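Local coordinates for Myo-inositol phosphohydrolase (Mitsuokella multacida, PDB 4WU3), which probably removes phosphate groups from myo-inositol hexakisphosphate (phytate), as a phytase of the protein-tyrosine-phosphatase-like family, at residues Y240-Y243 / R248-I251; I251-H256 / Q272-I277. The protein carries 2 engineered substitutions. One frame throughout, in Å; residues are numbered along the deposited sequence.

Contact 1: Y240-Y243 / R248-I251; sequences YHSY and RTTI. Engineered in segment 240-243: S242 (natural residue Cys). With PO4 (phosphate ion), chain G.
S242, a serine engineered in place of the natural cysteine, meets T249 through its hydroxyl: T249 OG1 donates to S242 OG at 2.5 Å, and S242 OG in turn donates to O2 of a bound phosphate ion. T249 CG2, the other branch, rests against the carbonyl oxygen of Y240. R248 grips the phosphate beside S242, at O3 and O4. Its CB lies 3.9 Å from S242 CB, and CG and CD run along O4, CG at 3.4 Å. A turn at chi3 (-71°) then swings the guanidinium edge-on to the phosphorus, with S242 CB over one face, 3.6 Å from R248 NE. R248 NE donates a hydrogen bond to O4 at 2.8 Å and 171°, R248 NH1 an equally straight one to O3 at 2.8 Å; O4 also accepts one from the backbone N of R248. R248 NH2 forms a salt bridge with E124 and bonds L211 O. A methionine here would probably leave O3 and O4 without their side-chain donors and E124 without its mate. H241 to R248 is the HCX5R P-loop of protein tyrosine phosphatases, its cysteine replaced by S242; further bonds from A244 N and M246 N complete a pocket built for a phosphate group.

Contact 2: I251-H256 / Q272-I277; sequences IFMVMH and QRQKLI
The side chains of Q274 and M253 cross at about a right angle, with OE1 of the glutamine set against the carbons of M253. OE1 sits 3.3 Å from M253 CB and 3.5 Å from M253 CE; the methionine reaches it twice because its chain folds back at chi2 (-66°) and chi3 (-82°), bringing the terminal methyl round to the same oxygen. Lower down the glutamine, the aliphatic part does the packing: V254 CG2 touches Q274 CG at 3.8 Å and CB at 3.9 Å. A looser apolar touch, M253 CE to I277 CD1 at 4.4 Å, extends the contact to the end of the second segment.

One shell out, Q274 NE2 gives a hydrogen bond to D257, the residue just past 251-256 and so outside both segments. The D257 carboxylate also takes a salt bridge from R273 NH2, so two neighbours on helix 267-276 hold one acid of helix 247-261. R273 NH1 goes on to the carbonyls of T82 and K84. M253 is backed by V91 and A93 of strand 91-94, and V254 by V304 of helix 291-313. On another side of the helix, M255 SD stands 3.7 Å above the centre of the F252 ring, which meets F225 edge-to-face.

Between the two segments the contact is van der Waals, with the amide oxygen of Q274 lying on methionine carbons, while the NE2 bond to D257 probably sets which way the amide faces, turning OE1 to M253.

Overall arrangement
Following the chain from the N terminus, the first of these segments ends strand 237-241, the middle strand of a five-stranded mixed sheet. Contact 1 closes the short phosphate-binding turn that follows, joining the strand's end to the first turns of helix 247-261. That helix then leads directly into contact 2, which closes a longer, mostly helical excursion where helix 267-276 packs back on it. The two loops follow one another, sharing I251, and neither nest nor cross. Their centres lie about 10 Å apart, and Y240 joins them: its OH is 2.7 Å from H256 ND1, a probable hydrogen bond, and its ring packs on F252 and M253. Sheet, phosphate loop and both helices thus form one connected block.

Contact 1: Y240-Y243 / R248-I251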
# COMPACT_ATOMS: atom_id res chain seq x y z
N TYR A 240 15.30 -20.20 -5.29
CA TYR A 240 14.77 -18.84 -5.27
C TYR A 240 15.55 -17.99 -4.28
O TYR A 240 15.90 -18.44 -3.17
CB TYR A 240 13.30 -18.83 -4.84
CG TYR A 240 12.37 -19.60 -5.73
CD1 TYR A 240 11.95 -19.08 -6.94
CD2 TYR A 240 11.90 -20.85 -5.35
CE1 TYR A 240 11.09 -19.79 -7.76
CE2 TYR A 240 11.05 -21.57 -6.16
CZ TYR A 240 10.64 -21.04 -7.36
OH TYR A 240 9.79 -21.76 -8.18
N HIS A 241 15.84 -16.76 -4.67
CA HIS A 241 16.43 -15.83 -3.73
C HIS A 241 16.09 -14.37 -4.02
O HIS A 241 15.80 -13.97 -5.16
CB HIS A 241 17.94 -16.03 -3.68
CG HIS A 241 18.69 -15.22 -4.69
ND1 HIS A 241 19.02 -13.90 -4.48
CD2 HIS A 241 19.15 -15.54 -5.92
CE1 HIS A 241 19.66 -13.44 -5.54
NE2 HIS A 241 19.75 -14.42 -6.43
N SER A 242 16.12 -13.57 -2.96
CA SER A 242 15.90 -12.15 -3.04
C SER A 242 17.10 -11.49 -2.33
O SER A 242 18.24 -11.95 -2.52
CB SER A 242 14.57 -11.79 -2.39
OG SER A 242 14.33 -12.60 -1.24
N TYR A 243 16.88 -10.44 -1.54
CA TYR A 243 17.97 -9.94 -0.72
C TYR A 243 18.10 -10.73 0.58
O TYR A 243 19.16 -11.30 0.87
CB TYR A 243 17.88 -8.44 -0.41
CG TYR A 243 19.01 -8.05 0.52
CD1 TYR A 243 20.33 -8.06 0.09
CD2 TYR A 243 18.77 -7.77 1.86
CE1 TYR A 243 21.37 -7.76 0.94
CE2 TYR A 243 19.81 -7.46 2.73
CZ TYR A 243 21.11 -7.46 2.26
OH TYR A 243 22.16 -7.16 3.11
N ARG A 248 10.05 -11.70 -0.65
CA ARG A 248 9.90 -12.09 -2.04
C ARG A 248 10.22 -13.56 -2.19
O ARG A 248 9.57 -14.26 -2.97
CB ARG A 248 10.79 -11.25 -2.96
CG ARG A 248 10.38 -9.80 -3.05
CD ARG A 248 11.49 -8.93 -3.63
NE ARG A 248 12.63 -8.74 -2.72
CZ ARG A 248 13.72 -8.05 -3.03
NH1 ARG A 248 14.70 -7.93 -2.15
NH2 ARG A 248 13.84 -7.49 -4.23
N THR A 249 11.22 -14.03 -1.45
CA THR A 249 11.63 -15.43 -1.52
C THR A 249 10.51 -16.35 -1.04
O THR A 249 10.22 -17.37 -1.66
CB THR A 249 12.94 -15.69 -0.75
OG1 THR A 249 14.04 -15.10 -1.45
CG2 THR A 249 13.22 -17.17 -0.61
N THR A 250 9.86 -15.99 0.06
CA THR A 250 8.81 -16.83 0.62
C THR A 250 7.56 -16.83 -0.24
O THR A 250 6.89 -17.85 -0.36
CB THR A 250 8.48 -16.42 2.06
OG1 THR A 250 9.66 -16.59 2.86
CG2 THR A 250 7.36 -17.29 2.63
N ILE A 251 7.24 -15.69 -0.84
CA ILE A 251 6.16 -15.65 -1.79
C ILE A 251 6.38 -16.70 -2.86
O ILE A 251 5.45 -17.43 -3.22
CB ILE A 251 6.04 -14.28 -2.50
CG1 ILE A 251 5.46 -13.23 -1.56
CG2 ILE A 251 5.18 -14.41 -3.74
CD1 ILE A 251 5.63 -11.82 -2.06
P PO4 G . 13.36 -10.02 0.80
O1 PO4 G . 13.04 -9.51 2.18
O2 PO4 G . 13.57 -11.51 0.93
O3 PO4 G . 14.60 -9.36 0.25
O4 PO4 G . 12.23 -9.78 -0.19

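Contact 2: I251-H256 / Q272-I277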
# COMPACT_ATOMS: atom_id res chain seq x y z
N ILE A 251 7.24 -15.69 -0.84
CA ILE A 251 6.16 -15.65 -1.79
C ILE A 251 6.38 -16.70 -2.86
O ILE A 251 5.45 -17.43 -3.22
CB ILE A 251 6.04 -14.28 -2.50
CG1 ILE A 251 5.46 -13.23 -1.56
CG2 ILE A 251 5.18 -14.41 -3.74
CD1 ILE A 251 5.63 -11.82 -2.06
N PHE A 252 7.60 -16.79 -3.38
CA PHE A 252 7.84 -17.71 -4.49
C PHE A 252 8.02 -19.16 -4.08
O PHE A 252 7.76 -20.06 -4.88
CB PHE A 252 8.98 -17.24 -5.37
CG PHE A 252 8.56 -16.24 -6.38
CD1 PHE A 252 8.26 -14.96 -5.99
CD2 PHE A 252 8.40 -16.60 -7.71
CE1 PHE A 252 7.83 -14.03 -6.92
CE2 PHE A 252 7.97 -15.68 -8.64
CZ PHE A 252 7.68 -14.40 -8.24
N MET A 253 8.45 -19.39 -2.85
CA MET A 253 8.49 -20.74 -2.28
C MET A 253 7.07 -21.26 -2.10
O MET A 253 6.79 -22.45 -2.34
CB MET A 253 9.23 -20.75 -0.95
CG MET A 253 10.74 -20.78 -1.10
SD MET A 253 11.33 -22.31 -1.85
CE MET A 253 11.36 -23.38 -0.41
N VAL A 254 6.18 -20.37 -1.66
CA VAL A 254 4.75 -20.65 -1.55
C VAL A 254 4.11 -20.90 -2.92
O VAL A 254 3.35 -21.84 -3.08
CB VAL A 254 4.01 -19.52 -0.82
CG1 VAL A 254 2.50 -19.62 -1.03
CG2 VAL A 254 4.34 -19.56 0.66
N MET A 255 4.43 -20.07 -3.91
CA MET A 255 3.96 -20.32 -5.28
C MET A 255 4.41 -21.68 -5.81
O MET A 255 3.63 -22.42 -6.41
CB MET A 255 4.45 -19.22 -6.23
CG MET A 255 3.79 -17.87 -6.01
SD MET A 255 4.65 -16.55 -6.89
CE MET A 255 4.37 -17.03 -8.60
N HIS A 256 5.68 -22.01 -5.60
CA HIS A 256 6.23 -23.29 -6.03
C HIS A 256 5.46 -24.45 -5.41
O HIS A 256 5.01 -25.37 -6.10
CB HIS A 256 7.72 -23.36 -5.65
CG HIS A 256 8.48 -24.48 -6.31
ND1 HIS A 256 9.19 -24.31 -7.48
CD2 HIS A 256 8.65 -25.77 -5.94
CE1 HIS A 256 9.75 -25.46 -7.81
NE2 HIS A 256 9.45 -26.35 -6.89
N GLN A 272 1.67 -22.23 6.32
CA GLN A 272 2.29 -22.65 7.57
C GLN A 272 3.57 -23.43 7.33
O GLN A 272 4.58 -23.15 7.98
CB GLN A 272 1.34 -23.51 8.40
CG GLN A 272 0.33 -22.71 9.19
CD GLN A 272 0.99 -21.62 10.00
OE1 GLN A 272 1.80 -21.89 10.88
NE2 GLN A 272 0.66 -20.37 9.69
N ARG A 273 3.57 -24.40 6.42
CA ARG A 273 4.78 -25.21 6.28
C ARG A 273 5.95 -24.41 5.71
O ARG A 273 7.10 -24.64 6.10
CB ARG A 273 4.53 -26.53 5.55
CG ARG A 273 4.22 -26.45 4.08
CD ARG A 273 3.51 -27.73 3.68
NE ARG A 273 3.51 -27.96 2.25
CZ ARG A 273 3.22 -29.13 1.68
NH1 ARG A 273 2.90 -30.18 2.43
NH2 ARG A 273 3.26 -29.25 0.37
N GLN A 274 5.67 -23.45 4.84
CA GLN A 274 6.75 -22.60 4.33
C GLN A 274 7.31 -21.67 5.41
O GLN A 274 8.45 -21.22 5.30
CB GLN A 274 6.30 -21.81 3.10
CG GLN A 274 6.04 -22.68 1.87
CD GLN A 274 7.27 -23.41 1.35
OE1 GLN A 274 8.39 -22.88 1.38
NE2 GLN A 274 7.07 -24.62 0.84
N LYS A 275 6.53 -21.41 6.46
CA LYS A 275 7.07 -20.72 7.63
C LYS A 275 7.91 -21.68 8.45
O LYS A 275 9.01 -21.33 8.89
CB LYS A 275 5.96 -20.13 8.51
CG LYS A 275 6.42 -19.81 9.93
CD LYS A 275 7.32 -18.58 9.95
CE LYS A 275 8.22 -18.53 11.18
NZ LYS A 275 9.43 -19.41 11.06
N LEU A 276 7.42 -22.89 8.65
CA LEU A 276 8.11 -23.85 9.50
C LEU A 276 9.52 -24.23 9.00
O LEU A 276 10.41 -24.48 9.81
CB LEU A 276 7.26 -25.10 9.69
CG LEU A 276 6.02 -24.84 10.55
CD1 LEU A 276 4.99 -25.95 10.41
CD2 LEU A 276 6.40 -24.66 12.01
N ILE A 277 9.72 -24.27 7.68
CA ILE A 277 11.05 -24.57 7.13
C ILE A 277 11.82 -23.29 6.78
O ILE A 277 12.98 -23.34 6.39
CB ILE A 277 10.96 -25.45 5.87
CG1 ILE A 277 10.31 -24.66 4.73
CG2 ILE A 277 10.18 -26.72 6.17
CD1 ILE A 277 10.37 -25.34 3.38